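Local structure of extracellular ligand-binding receptor (Sphaerobacter thermophilus, 4ZPJ) at residues V59-S64 with E72-G77; M87-R92 with E350-I355; I97-A102 with T112-E117; R193-H198 with S214-A219; H206-A211 with F254-T259. The protein probably serves as an extracellular substrate-binding receptor of an ABC transporter, by analogy with other members of the leucine-binding protein family. One frame throughout, in Å; residues are numbered along the deposited sequence.

Interaction 1: residues V59-S64 with E72-G77; sequences VLLTLS and EGNLRG
The first beta-alpha unit of a periplasmic-binding-protein fold is closed here, with Leu61 and Leu63, at and just beyond the end of strand 55-61, resting on Glu72, Asn74 and Leu75 of helix 68-84. Leu61 works like a two-pronged fork. Its CD1 lies 3.9 Å from both N and CB of Leu75, while its CD2 comes within 4.0 Å of CB of Asn74. A first torsion of -78°, which sets CG beside the backbone N, directs the fork at the helix. The first bond of the Leu63 side chain does not aim at the helix, yet CD2 ends 3.4 Å from the backbone N of Glu72. The same methyl is also 4.4 Å from CD2 of Leu75, a looser touch. Ile98 of strand 92-100 packs against both Leu63 and Leu75 and so carries the apolar patch on into the sheet. Between the two leucines, Thr62 takes its main polar partner from Ser101. With no hydrogen bond joining 59-64 to 72-77, the contact rests mainly on leucine methyls against the helix, without the directional restraint that polar bonds would bring.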
# COMPACT_ATOMS: atom_id res chain seq x y z
N VAL A 59 1.59 16.36 8.74
CA VAL A 59 1.16 15.01 8.50
C VAL A 59 -0.34 14.99 8.58
O VAL A 59 -0.94 15.37 9.63
CB VAL A 59 1.74 14.07 9.56
CG1 VAL A 59 1.23 12.63 9.36
CG2 VAL A 59 3.25 14.15 9.53
N LEU A 60 -0.96 14.61 7.47
CA LEU A 60 -2.43 14.55 7.41
C LEU A 60 -2.78 13.08 7.31
O LEU A 60 -2.39 12.41 6.34
CB LEU A 60 -2.95 15.26 6.16
CG LEU A 60 -4.49 15.25 6.01
CD1 LEU A 60 -5.11 16.28 6.95
CD2 LEU A 60 -4.93 15.58 4.59
N LEU A 61 -3.48 12.54 8.30
CA LEU A 61 -3.79 11.11 8.27
C LEU A 61 -5.20 10.90 8.78
O LEU A 61 -5.75 11.77 9.46
CB LEU A 61 -2.74 10.32 9.10
CG LEU A 61 -1.38 10.07 8.40
CD1 LEU A 61 -0.36 9.43 9.34
CD2 LEU A 61 -1.51 9.21 7.16
N THR A 62 -5.77 9.74 8.46
CA THR A 62 -7.02 9.32 9.06
C THR A 62 -6.66 8.53 10.26
O THR A 62 -6.11 7.41 10.12
CB THR A 62 -7.90 8.46 8.15
OG1 THR A 62 -8.39 9.27 7.10
CG2 THR A 62 -9.07 7.92 8.90
N LEU A 63 -6.92 9.09 11.45
CA LEU A 63 -6.43 8.49 12.67
C LEU A 63 -7.50 8.11 13.68
O LEU A 63 -7.14 7.61 14.74
CB LEU A 63 -5.41 9.39 13.35
CG LEU A 63 -4.11 9.69 12.59
CD1 LEU A 63 -3.42 10.91 13.22
CD2 LEU A 63 -3.24 8.46 12.62
N SER A 64 -8.76 8.37 13.36
CA SER A 64 -9.93 7.90 14.09
C SER A 64 -11.00 7.42 13.09
O SER A 64 -10.81 7.52 11.90
CB SER A 64 -10.52 9.03 14.93
OG SER A 64 -10.79 10.14 14.10
N GLU A 72 -2.76 5.20 11.69
CA GLU A 72 -1.90 4.82 12.82
C GLU A 72 -0.65 4.06 12.32
O GLU A 72 0.48 4.31 12.78
CB GLU A 72 -2.65 4.00 13.86
CG GLU A 72 -3.80 4.70 14.64
CD GLU A 72 -3.31 5.73 15.62
OE1 GLU A 72 -2.09 5.94 15.60
OE2 GLU A 72 -4.12 6.37 16.36
N GLY A 73 -0.85 3.13 11.39
CA GLY A 73 0.26 2.33 10.84
C GLY A 73 1.23 3.21 10.07
O GLY A 73 2.44 3.07 10.18
N ASN A 74 0.68 4.13 9.29
CA ASN A 74 1.48 5.04 8.55
C ASN A 74 2.32 5.90 9.54
O ASN A 74 3.52 6.11 9.31
CB ASN A 74 0.59 5.89 7.63
CG ASN A 74 0.34 5.26 6.24
OD1 ASN A 74 0.72 4.12 5.94
ND2 ASN A 74 -0.25 6.03 5.39
N LEU A 75 1.69 6.37 10.62
CA LEU A 75 2.36 7.23 11.57
C LEU A 75 3.45 6.50 12.31
O LEU A 75 4.53 7.05 12.50
CB LEU A 75 1.36 7.91 12.52
CG LEU A 75 1.85 8.81 13.61
CD1 LEU A 75 2.59 9.98 13.01
CD2 LEU A 75 0.70 9.28 14.51
N ARG A 76 3.22 5.27 12.70
CA ARG A 76 4.32 4.47 13.28
C ARG A 76 5.51 4.28 12.36
O ARG A 76 6.66 4.39 12.79
CB ARG A 76 3.83 3.08 13.66
CG ARG A 76 2.84 3.09 14.82
CD ARG A 76 2.47 1.67 15.23
NE ARG A 76 1.87 0.87 14.17
CZ ARG A 76 0.56 0.56 14.08
NH1 ARG A 76 -0.35 0.99 14.97
NH2 ARG A 76 0.14 -0.20 13.07
N GLY A 77 5.28 3.97 11.09
CA GLY A 77 6.43 3.79 10.15
C GLY A 77 7.22 5.08 9.97
O GLY A 77 8.45 5.11 9.97

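Interaction 2: residues M87-R92 with E350-I355; sequences MQFGGR and EALTAI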
# COMPACT_ATOMS: atom_id res chain seq x y z
N MSE A 87 15.94 13.04 13.70
CA MSE A 87 14.96 14.16 13.80
C MSE A 87 15.61 15.53 13.63
O MSE A 87 15.16 16.53 14.16
CB MSE A 87 14.15 14.10 15.12
CG MSE A 87 13.05 13.03 15.11
SE MSE A 87 11.57 13.64 13.94
CE MSE A 87 10.09 13.01 15.11
N GLN A 88 16.66 15.60 12.86
CA GLN A 88 17.27 16.89 12.55
C GLN A 88 18.05 16.79 11.27
O GLN A 88 18.55 15.75 10.93
CB GLN A 88 18.17 17.35 13.69
CG GLN A 88 19.43 16.53 13.93
CD GLN A 88 20.48 17.34 14.68
OE1 GLN A 88 21.03 18.34 14.17
NE2 GLN A 88 20.72 16.96 15.93
N PHE A 89 18.13 17.90 10.54
CA PHE A 89 18.84 17.94 9.28
C PHE A 89 19.56 19.23 9.13
O PHE A 89 18.95 20.31 9.28
CB PHE A 89 17.86 17.72 8.14
CG PHE A 89 17.23 16.39 8.22
CD1 PHE A 89 17.97 15.25 7.86
CD2 PHE A 89 15.96 16.24 8.80
CE1 PHE A 89 17.43 13.99 8.01
CE2 PHE A 89 15.40 14.97 8.95
CZ PHE A 89 16.13 13.85 8.54
N GLY A 90 20.86 19.12 8.84
CA GLY A 90 21.73 20.26 8.72
C GLY A 90 21.67 21.21 9.90
O GLY A 90 21.66 22.42 9.71
N GLY A 91 21.64 20.66 11.12
CA GLY A 91 21.54 21.46 12.36
C GLY A 91 20.13 21.97 12.67
O GLY A 91 19.95 22.76 13.57
N ARG A 92 19.13 21.50 11.92
CA ARG A 92 17.79 22.03 12.06
C ARG A 92 16.87 20.92 12.56
O ARG A 92 16.82 19.87 11.97
CB ARG A 92 17.27 22.59 10.74
CG ARG A 92 17.98 23.85 10.27
CD ARG A 92 17.43 24.33 8.94
NE ARG A 92 16.04 24.78 9.07
CZ ARG A 92 15.34 25.40 8.11
NH1 ARG A 92 15.90 25.64 6.92
NH2 ARG A 92 14.07 25.77 8.32
N GLU A 350 16.13 11.26 3.40
CA GLU A 350 17.15 11.26 2.37
C GLU A 350 17.12 12.58 1.62
O GLU A 350 18.17 13.13 1.29
CB GLU A 350 16.94 10.12 1.38
CG GLU A 350 17.03 8.77 2.05
CD GLU A 350 18.44 8.19 2.08
OE1 GLU A 350 19.22 8.38 1.13
OE2 GLU A 350 18.78 7.51 3.06
N ALA A 351 15.91 13.10 1.36
CA ALA A 351 15.84 14.36 0.62
C ALA A 351 16.40 15.50 1.47
O ALA A 351 17.18 16.32 0.99
CB ALA A 351 14.44 14.67 0.16
N LEU A 352 16.00 15.53 2.74
CA LEU A 352 16.43 16.60 3.62
C LEU A 352 17.93 16.58 3.89
O LEU A 352 18.56 17.62 4.03
CB LEU A 352 15.69 16.52 4.91
CG LEU A 352 14.20 16.94 4.87
CD1 LEU A 352 13.69 17.08 6.27
CD2 LEU A 352 13.96 18.24 4.18
N THR A 353 18.50 15.39 3.95
CA THR A 353 19.92 15.24 4.12
C THR A 353 20.63 15.82 2.92
O THR A 353 21.56 16.61 3.09
CB THR A 353 20.31 13.76 4.29
OG1 THR A 353 19.68 13.24 5.46
CG2 THR A 353 21.81 13.58 4.40
N ALA A 354 20.18 15.46 1.71
CA ALA A 354 20.85 15.88 0.47
C ALA A 354 20.87 17.39 0.29
O ALA A 354 21.82 17.93 -0.23
CB ALA A 354 20.15 15.24 -0.71
N ILE A 355 19.80 18.08 0.67
CA ILE A 355 19.79 19.56 0.63
C ILE A 355 20.15 20.22 1.97
O ILE A 355 19.84 21.42 2.20
CB ILE A 355 18.42 20.12 0.20
CG1 ILE A 355 17.35 19.86 1.27
CG2 ILE A 355 18.00 19.53 -1.14
CD1 ILE A 355 16.07 20.63 1.04
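Phe89 spreads its ring under Leu352, whose CB sits 3.9 Å from the ring centroid and only 19° off the normal, a CH-pi contact over one face. The leucine then runs on across the ring at about a right angle to the phenylalanine side chain, and its CD1 comes down to 3.5 Å from CD2 of Phe89, toward the rim. A second helix residue meets the same ring differently: Thr353 brings OG1 to its edge, near the ring plane, 3.5 Å from CE1. The threonine torsion of -62° puts OG1 beside its own backbone N, where the hydroxyl also hydrogen-bonds to the carbonyl O of Ala349 one turn earlier in the helix.

The ring is offered to the helix by a tight hairpin. Phe89 and Arg92 bracket a type I' turn, with Phe89 N bonded to Arg92 O at 2.8 Å and Arg92 N to Phe89 O at 2.9 Å; Gly90 and Gly91 take up the positive phi angles that such a turn needs. The hairpin leads from the short edge strand 88-89 into strand 92-100, and the last turn of helix 336-354 packs on it. Ile55 touches both Phe89 and Leu352, and Val94 adds to the apolar surroundings of the ring.

The chemistry is thus divided by position: aliphatic C-H groups meet the pi face, while an oxygen faces the ring's C-H edge, whose slight positive charge probably makes that approach mildly favourable.

Interaction 3: residues I97-A102 with T112-E117; sequences IIEDSA and TRQLIE. With ZN (zinc ion), chain H.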
# COMPACT_ATOMS: atom_id res chain seq x y z
N ILE A 97 3.80 18.19 12.63
CA ILE A 97 2.50 18.71 12.99
C ILE A 97 1.48 17.73 12.40
O ILE A 97 1.37 17.58 11.17
CB ILE A 97 2.26 20.15 12.48
CG1 ILE A 97 3.16 21.16 13.23
CG2 ILE A 97 0.82 20.59 12.80
CD1 ILE A 97 4.47 21.40 12.57
N ILE A 98 0.77 17.02 13.28
CA ILE A 98 -0.09 15.93 12.89
C ILE A 98 -1.54 16.37 12.97
O ILE A 98 -2.01 16.81 14.04
CB ILE A 98 0.07 14.67 13.78
CG1 ILE A 98 1.33 13.85 13.46
CG2 ILE A 98 -1.10 13.69 13.57
CD1 ILE A 98 2.64 14.52 13.72
N GLU A 99 -2.26 16.22 11.86
CA GLU A 99 -3.70 16.44 11.82
C GLU A 99 -4.49 15.23 11.38
O GLU A 99 -4.18 14.56 10.35
CB GLU A 99 -3.99 17.62 10.92
CG GLU A 99 -3.47 18.94 11.48
CD GLU A 99 -4.14 19.30 12.77
OE1 GLU A 99 -5.26 18.77 13.01
OE2 GLU A 99 -3.59 20.14 13.54
N ASP A 100 -5.52 14.94 12.17
CA ASP A 100 -6.47 13.84 11.87
C ASP A 100 -7.57 14.34 10.91
O ASP A 100 -8.28 15.33 11.22
CB ASP A 100 -7.13 13.38 13.18
CG ASP A 100 -8.17 12.27 13.00
OD1 ASP A 100 -8.30 11.69 11.89
OD2 ASP A 100 -8.85 11.99 14.04
N SER A 101 -7.71 13.66 9.78
CA SER A 101 -8.75 13.97 8.78
C SER A 101 -10.06 13.23 9.07
O SER A 101 -11.08 13.53 8.45
CB SER A 101 -8.29 13.64 7.37
OG SER A 101 -7.76 12.31 7.27
N ALA A 102 -10.00 12.27 10.00
CA ALA A 102 -11.15 11.46 10.42
C ALA A 102 -11.81 10.76 9.25
O ALA A 102 -13.03 10.54 9.26
CB ALA A 102 -12.19 12.34 11.16
N THR A 112 -5.92 20.41 5.81
CA THR A 112 -4.85 20.67 4.88
C THR A 112 -4.69 22.16 4.78
O THR A 112 -3.57 22.64 4.85
CB THR A 112 -5.12 20.03 3.49
OG1 THR A 112 -5.14 18.60 3.61
CG2 THR A 112 -4.06 20.39 2.50
N ARG A 113 -5.80 22.90 4.70
CA ARG A 113 -5.68 24.36 4.63
C ARG A 113 -4.98 24.92 5.85
O ARG A 113 -4.15 25.80 5.72
CB ARG A 113 -7.03 25.05 4.46
CG ARG A 113 -7.49 25.04 3.01
CD ARG A 113 -8.45 26.19 2.67
NE ARG A 113 -8.32 26.54 1.24
CZ ARG A 113 -9.00 25.99 0.23
NH1 ARG A 113 -9.93 25.06 0.43
NH2 ARG A 113 -8.78 26.40 -1.01
N GLN A 114 -5.30 24.40 7.02
CA GLN A 114 -4.63 24.81 8.26
C GLN A 114 -3.09 24.55 8.28
O GLN A 114 -2.32 25.41 8.65
CB GLN A 114 -5.34 24.13 9.44
CG GLN A 114 -4.57 24.12 10.74
CD GLN A 114 -5.09 23.07 11.71
OE1 GLN A 114 -6.31 22.87 11.87
NE2 GLN A 114 -4.15 22.40 12.39
N LEU A 115 -2.65 23.37 7.85
CA LEU A 115 -1.23 23.04 7.90
C LEU A 115 -0.45 23.95 6.97
O LEU A 115 0.64 24.38 7.30
CB LEU A 115 -1.00 21.60 7.45
CG LEU A 115 -1.54 20.46 8.29
CD1 LEU A 115 -1.49 19.18 7.44
CD2 LEU A 115 -0.74 20.30 9.57
N ILE A 116 -1.02 24.22 5.79
CA ILE A 116 -0.44 25.16 4.86
C ILE A 116 -0.48 26.60 5.42
O ILE A 116 0.56 27.21 5.55
CB ILE A 116 -1.22 25.20 3.54
CG1 ILE A 116 -1.15 23.85 2.81
CG2 ILE A 116 -0.73 26.36 2.69
CD1 ILE A 116 -1.88 23.86 1.49
N GLU A 117 -1.68 27.13 5.68
CA GLU A 117 -1.90 28.56 6.03
C GLU A 117 -1.49 28.93 7.47
O GLU A 117 -0.76 29.90 7.67
CB GLU A 117 -3.38 28.96 5.86
CG GLU A 117 -4.04 28.75 4.48
CD GLU A 117 -5.55 29.14 4.48
OE1 GLU A 117 -6.23 29.10 5.55
OE2 GLU A 117 -6.06 29.51 3.41
ZN ZN H . -5.14 20.04 15.24
O HOH W 1 -3.21 18.87 15.98
O HOH W 2 -6.30 20.78 14.45
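Glu99 and Gln114 meet at about a right angle, their carboxylate and amide planes turned 79° against each other. Gln114 reaches over with its chain extended beyond CG, which itself stands anti to the backbone N (chi1 164°), and brings NE2 to OE2 of Glu99 at 2.6 Å. The N-H...O angle of 130° makes this a weak hydrogen bond, and the same NE2 is shared weakly with Asp119. Glu99, by contrast, folds at its second torsion, which turns the carboxylate from the strand toward a zinc ion. The metal is held by both oxygens, OE2 at 2.3 Å and OE1 at 2.6 Å, an asymmetric bidentate grip. Lys111 binds OE1 as well, so a lysine and a metal both bear on one carboxylate and would be expected to favour its charged form. A water on the zinc also donates to the carbonyl O of Ile98, linking the metal to the strand backbone.

Beside this polar end, Leu115 slides antiparallel past Glu99 and Ile97. Its CD2 lies 3.6 Å from CG of Glu99 and 3.6 Å from CG2 of Ile97, packing against the aliphatic part of one and a branch of the other.

Strand 97-100 and helix 112-117 run nearly antiparallel, their axes 9.6 Å apart at closest approach. Such a helix, returning along the strand it follows and leading to the next parallel strand, 123-126, belongs to the alternating beta-alpha pattern of a periplasmic-binding-protein lobe.

Interaction 4: residues R193-H198 with S214-A219; sequences RRMVLH and SRFEQA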
# COMPACT_ATOMS: atom_id res chain seq x y z
N ARG A 193 -4.92 -20.09 -17.15
CA ARG A 193 -5.23 -19.48 -18.43
C ARG A 193 -6.50 -18.67 -18.40
O ARG A 193 -6.64 -17.73 -19.20
CB ARG A 193 -5.31 -20.54 -19.55
CG ARG A 193 -3.98 -21.23 -19.82
CD ARG A 193 -2.96 -20.21 -20.33
NE ARG A 193 -1.62 -20.76 -20.53
CZ ARG A 193 -0.58 -20.68 -19.68
NH1 ARG A 193 -0.66 -20.06 -18.48
NH2 ARG A 193 0.58 -21.22 -20.04
N ARG A 194 -7.42 -19.05 -17.53
CA ARG A 194 -8.74 -18.44 -17.47
C ARG A 194 -9.02 -18.13 -16.02
O ARG A 194 -8.93 -19.02 -15.18
CB ARG A 194 -9.73 -19.47 -18.02
CG ARG A 194 -9.91 -19.46 -19.54
CD ARG A 194 -10.04 -20.85 -20.21
NE ARG A 194 -10.98 -21.85 -19.64
CZ ARG A 194 -10.66 -22.92 -18.88
NH1 ARG A 194 -11.63 -23.72 -18.45
NH2 ARG A 194 -9.39 -23.20 -18.50
N MSE A 195 -9.35 -16.89 -15.67
CA MSE A 195 -9.58 -16.58 -14.25
C MSE A 195 -10.84 -15.82 -14.03
O MSE A 195 -11.34 -15.18 -14.95
CB MSE A 195 -8.40 -15.82 -13.65
CG MSE A 195 -7.18 -16.73 -13.52
SE MSE A 195 -5.70 -15.98 -12.51
CE MSE A 195 -6.67 -15.45 -10.85
N VAL A 196 -11.38 -15.95 -12.80
CA VAL A 196 -12.47 -15.17 -12.25
C VAL A 196 -11.92 -14.14 -11.29
O VAL A 196 -10.98 -14.43 -10.51
CB VAL A 196 -13.47 -16.03 -11.46
CG1 VAL A 196 -14.56 -15.20 -10.81
CG2 VAL A 196 -14.12 -17.03 -12.39
N LEU A 197 -12.51 -12.95 -11.32
CA LEU A 197 -12.11 -11.87 -10.43
C LEU A 197 -13.22 -11.53 -9.46
O LEU A 197 -14.39 -11.51 -9.82
CB LEU A 197 -11.80 -10.62 -11.25
CG LEU A 197 -10.77 -10.67 -12.36
CD1 LEU A 197 -10.52 -9.26 -12.90
CD2 LEU A 197 -9.50 -11.26 -11.80
N HIS A 198 -12.84 -11.20 -8.24
CA HIS A 198 -13.78 -10.81 -7.26
C HIS A 198 -13.25 -9.70 -6.40
O HIS A 198 -12.09 -9.73 -6.02
CB HIS A 198 -14.10 -12.02 -6.39
CG HIS A 198 -14.78 -11.67 -5.12
ND1 HIS A 198 -16.08 -11.23 -5.08
CD2 HIS A 198 -14.34 -11.67 -3.84
CE1 HIS A 198 -16.43 -11.02 -3.83
NE2 HIS A 198 -15.39 -11.26 -3.06
N SER A 214 -5.51 -6.55 -16.62
CA SER A 214 -4.59 -5.98 -17.60
C SER A 214 -3.32 -6.81 -17.72
O SER A 214 -2.97 -7.20 -18.82
CB SER A 214 -4.26 -4.54 -17.19
OG SER A 214 -3.22 -4.03 -17.99
N ARG A 215 -2.67 -7.13 -16.61
CA ARG A 215 -1.49 -7.99 -16.68
C ARG A 215 -1.80 -9.40 -17.10
O ARG A 215 -0.98 -10.04 -17.76
CB ARG A 215 -0.78 -8.14 -15.33
CG ARG A 215 -0.18 -6.90 -14.72
CD ARG A 215 0.93 -6.30 -15.54
NE ARG A 215 2.07 -7.18 -15.72
CZ ARG A 215 3.20 -6.79 -16.29
NH1 ARG A 215 3.32 -5.55 -16.72
NH2 ARG A 215 4.22 -7.65 -16.45
N PHE A 216 -2.96 -9.92 -16.67
CA PHE A 216 -3.24 -11.33 -16.95
C PHE A 216 -3.53 -11.39 -18.39
O PHE A 216 -3.13 -12.33 -19.05
CB PHE A 216 -4.39 -11.87 -16.05
CG PHE A 216 -4.62 -13.37 -16.13
CD1 PHE A 216 -3.65 -14.26 -15.73
CD2 PHE A 216 -5.83 -13.88 -16.58
CE1 PHE A 216 -3.86 -15.64 -15.81
CE2 PHE A 216 -6.07 -15.25 -16.65
CZ PHE A 216 -5.09 -16.14 -16.26
N GLU A 217 -4.18 -10.36 -18.91
CA GLU A 217 -4.55 -10.32 -20.34
C GLU A 217 -3.32 -10.12 -21.23
O GLU A 217 -3.20 -10.77 -22.24
CB GLU A 217 -5.62 -9.26 -20.66
CG GLU A 217 -7.02 -9.72 -20.25
CD GLU A 217 -8.13 -8.75 -20.58
OE1 GLU A 217 -7.86 -7.62 -21.01
OE2 GLU A 217 -9.29 -9.12 -20.38
N GLN A 218 -2.43 -9.25 -20.83
CA GLN A 218 -1.16 -9.07 -21.54
C GLN A 218 -0.32 -10.32 -21.60
O GLN A 218 0.35 -10.51 -22.58
CB GLN A 218 -0.34 -7.97 -20.88
CG GLN A 218 -0.97 -6.61 -21.12
CD GLN A 218 -0.22 -5.43 -20.52
OE1 GLN A 218 0.72 -5.58 -19.71
NE2 GLN A 218 -0.64 -4.22 -20.92
N ALA A 219 -0.34 -11.19 -20.57
CA ALA A 219 0.43 -12.45 -20.70
C ALA A 219 -0.22 -13.47 -21.59
O ALA A 219 0.40 -14.50 -21.89
CB ALA A 219 0.74 -13.06 -19.36
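One face of the Phe216 ring carries the selenium of Met195, a selenomethionine in this crystal: SE stands 4.0 Å from the ring centroid and 20° off the normal, displaced toward the rim. At the edge, in the ring plane, lies the backbone N of Arg194, 3.9 Å from CZ. The carbonyl O of Arg193 is 3.6 Å from CE2 of the same ring. Phe216 is thus received by the start of the strand, with a main-chain nitrogen at its edge and a polarisable side chain over its surface.

Met195 reaches its place with CG beside the backbone N (chi1 -70°), which also brings CG to 3.5 Å from CZ of Phe216; only at the last torsion does the chain bend. This is a Met-aromatic contact, made obliquely, in selenium form. It joins the first two members of the beta-alpha-beta unit formed by strand 194-200, helix 203-218 and strand 222-229, near the beginning of the strand and in the C-terminal part of the helix. Ile223 of the third member touches Phe216 too, while Phe212 and Phe254 pack on Met195.

Both arginines leave the backbone on the side away from the helix segment. Arg194 pairs with Asp251 in a salt bridge, and Arg193 finds Tyr187, donating from NH1 to its carbonyl O and forming a cation-pi contact with its ring.

Interaction 5: residues H206-A211 with F254-T259; sequences HEEMAA and FAFHGT. With ZN (zinc ion), chain G.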
# COMPACT_ATOMS: atom_id res chain seq x y z
N HIS A 206 -12.60 -1.96 -7.95
CA HIS A 206 -12.56 -1.87 -9.38
C HIS A 206 -11.15 -1.72 -9.94
O HIS A 206 -10.83 -2.37 -10.92
CB HIS A 206 -13.41 -0.73 -9.83
CG HIS A 206 -14.87 -1.02 -9.69
ND1 HIS A 206 -15.51 -1.93 -10.50
CD2 HIS A 206 -15.79 -0.56 -8.82
CE1 HIS A 206 -16.78 -2.00 -10.16
NE2 HIS A 206 -16.97 -1.19 -9.12
N GLU A 207 -10.34 -0.84 -9.35
CA GLU A 207 -9.00 -0.54 -9.86
C GLU A 207 -8.08 -1.72 -9.71
O GLU A 207 -7.24 -1.94 -10.59
CB GLU A 207 -8.41 0.70 -9.19
CG GLU A 207 -9.21 1.99 -9.49
CD GLU A 207 -8.60 3.26 -8.91
OE1 GLU A 207 -7.54 3.20 -8.22
OE2 GLU A 207 -9.20 4.34 -9.18
N GLU A 208 -8.22 -2.47 -8.60
CA GLU A 208 -7.46 -3.73 -8.41
C GLU A 208 -7.84 -4.83 -9.41
O GLU A 208 -6.97 -5.57 -9.92
CB GLU A 208 -7.69 -4.26 -7.04
CG GLU A 208 -7.07 -3.43 -5.92
CD GLU A 208 -5.69 -3.93 -5.46
OE1 GLU A 208 -5.28 -5.05 -5.88
OE2 GLU A 208 -5.05 -3.21 -4.63
N MSE A 209 -9.14 -4.94 -9.71
CA MSE A 209 -9.60 -5.91 -10.73
C MSE A 209 -9.00 -5.55 -12.08
O MSE A 209 -8.48 -6.41 -12.81
CB MSE A 209 -11.13 -6.03 -10.80
CG MSE A 209 -11.58 -6.86 -9.62
SE MSE A 209 -13.48 -7.39 -9.72
CE MSE A 209 -14.29 -5.67 -10.13
N ALA A 210 -9.04 -4.26 -12.40
CA ALA A 210 -8.56 -3.78 -13.70
C ALA A 210 -7.08 -3.97 -13.86
O ALA A 210 -6.62 -4.24 -14.95
CB ALA A 210 -8.94 -2.32 -13.88
N ALA A 211 -6.33 -3.85 -12.77
CA ALA A 211 -4.89 -3.95 -12.85
C ALA A 211 -4.53 -5.41 -13.02
O ALA A 211 -3.64 -5.75 -13.79
CB ALA A 211 -4.25 -3.32 -11.62
N PHE A 254 -8.98 -14.52 -8.45
CA PHE A 254 -8.28 -13.47 -7.72
C PHE A 254 -9.32 -12.68 -6.93
O PHE A 254 -10.34 -12.33 -7.49
CB PHE A 254 -7.55 -12.54 -8.67
CG PHE A 254 -7.09 -11.23 -8.02
CD1 PHE A 254 -5.92 -11.17 -7.27
CD2 PHE A 254 -7.81 -10.09 -8.16
CE1 PHE A 254 -5.51 -9.98 -6.65
CE2 PHE A 254 -7.42 -8.90 -7.56
CZ PHE A 254 -6.29 -8.84 -6.81
N ALA A 255 -9.06 -12.42 -5.64
CA ALA A 255 -9.97 -11.64 -4.78
C ALA A 255 -9.28 -10.54 -3.95
O ALA A 255 -8.19 -10.74 -3.35
CB ALA A 255 -10.69 -12.56 -3.85
N PHE A 256 -9.94 -9.38 -3.93
CA PHE A 256 -9.51 -8.22 -3.13
C PHE A 256 -10.63 -7.61 -2.31
O PHE A 256 -11.72 -7.36 -2.82
CB PHE A 256 -8.97 -7.13 -4.06
CG PHE A 256 -8.81 -5.81 -3.40
CD1 PHE A 256 -9.88 -4.90 -3.36
CD2 PHE A 256 -7.59 -5.45 -2.85
CE1 PHE A 256 -9.73 -3.67 -2.74
CE2 PHE A 256 -7.43 -4.21 -2.23
CZ PHE A 256 -8.50 -3.31 -2.19
N HIS A 257 -10.35 -7.37 -1.03
CA HIS A 257 -11.26 -6.65 -0.13
C HIS A 257 -10.57 -5.60 0.65
O HIS A 257 -11.21 -4.89 1.40
CB HIS A 257 -11.88 -7.60 0.88
CG HIS A 257 -12.64 -8.70 0.26
ND1 HIS A 257 -12.03 -9.84 -0.23
CD2 HIS A 257 -13.95 -8.80 -0.05
CE1 HIS A 257 -12.96 -10.63 -0.75
NE2 HIS A 257 -14.12 -9.99 -0.69
N GLY A 258 -9.26 -5.47 0.52
CA GLY A 258 -8.50 -4.59 1.42
C GLY A 258 -8.27 -5.34 2.72
O GLY A 258 -8.74 -6.44 2.91
N THR A 259 -7.51 -4.74 3.59
CA THR A 259 -7.25 -5.23 4.89
C THR A 259 -8.40 -4.86 5.78
O THR A 259 -8.42 -3.77 6.32
CB THR A 259 -5.99 -4.57 5.42
OG1 THR A 259 -4.95 -4.90 4.52
CG2 THR A 259 -5.69 -5.03 6.83
ZN ZN G . -18.91 -0.78 -8.27
O HOH W 3 -18.54 1.19 -7.27
O HOH W 4 -19.98 -2.21 -9.17
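Glu208 lies flat on Phe256 in the tight part of this contact. Its CG is 3.7 Å from the ring centroid and 10° off the normal, a CH-pi contact over the centre of one face, and the carboxylate is stacked nearly parallel with the ring, the planes 11° apart. OE2 comes to 3.5 Å from CE2 of Phe256. A bend at the second torsion (chi2 -95°) lays the group down in this way and leaves OE1 at the edge of Phe254, 4.0 Å from CZ. The backbone N of Gly258 covers the opposite face of Phe256, 3.4 Å above its plane, so that ring is sandwiched.

Helix 203-218 here lies against strand 252-256 of the parallel sheet in the second lobe, a Rossmann-like layer in which Phe254 also stacks with Phe212 of the same helix.

Two residues before Glu208, His206 leaves the helix on the side away from the strand, and its NE2 binds a zinc ion at 2.2 Å. Asp201 OD1 is the other protein ligand, while two waters, at 2.0 Å and 2.2 Å from the zinc, complete the modelled shell on this wetter side.

Overall arrangement
From the N terminus, interaction 1 closes first, a short loop between strand 55-61 and helix 68-84. Interaction 2 then opens at the hairpin 87-92 and closes only at 350-355, where the chain has come back to the first lobe; interactions 3, 4 and 5 all fall within that long excursion. Interaction 3 makes another short closure and adjoins interaction 1, since strands 55-61 and 92-100 are neighbours in the six-stranded sheet. Across the chain's centre from interactions 1 and 2, interactions 4 and 5 alternate their segments and so cross, sharing helix 203-218 and joining it to two neighbouring strands, 194-200 and 252-256, of the four-stranded sheet.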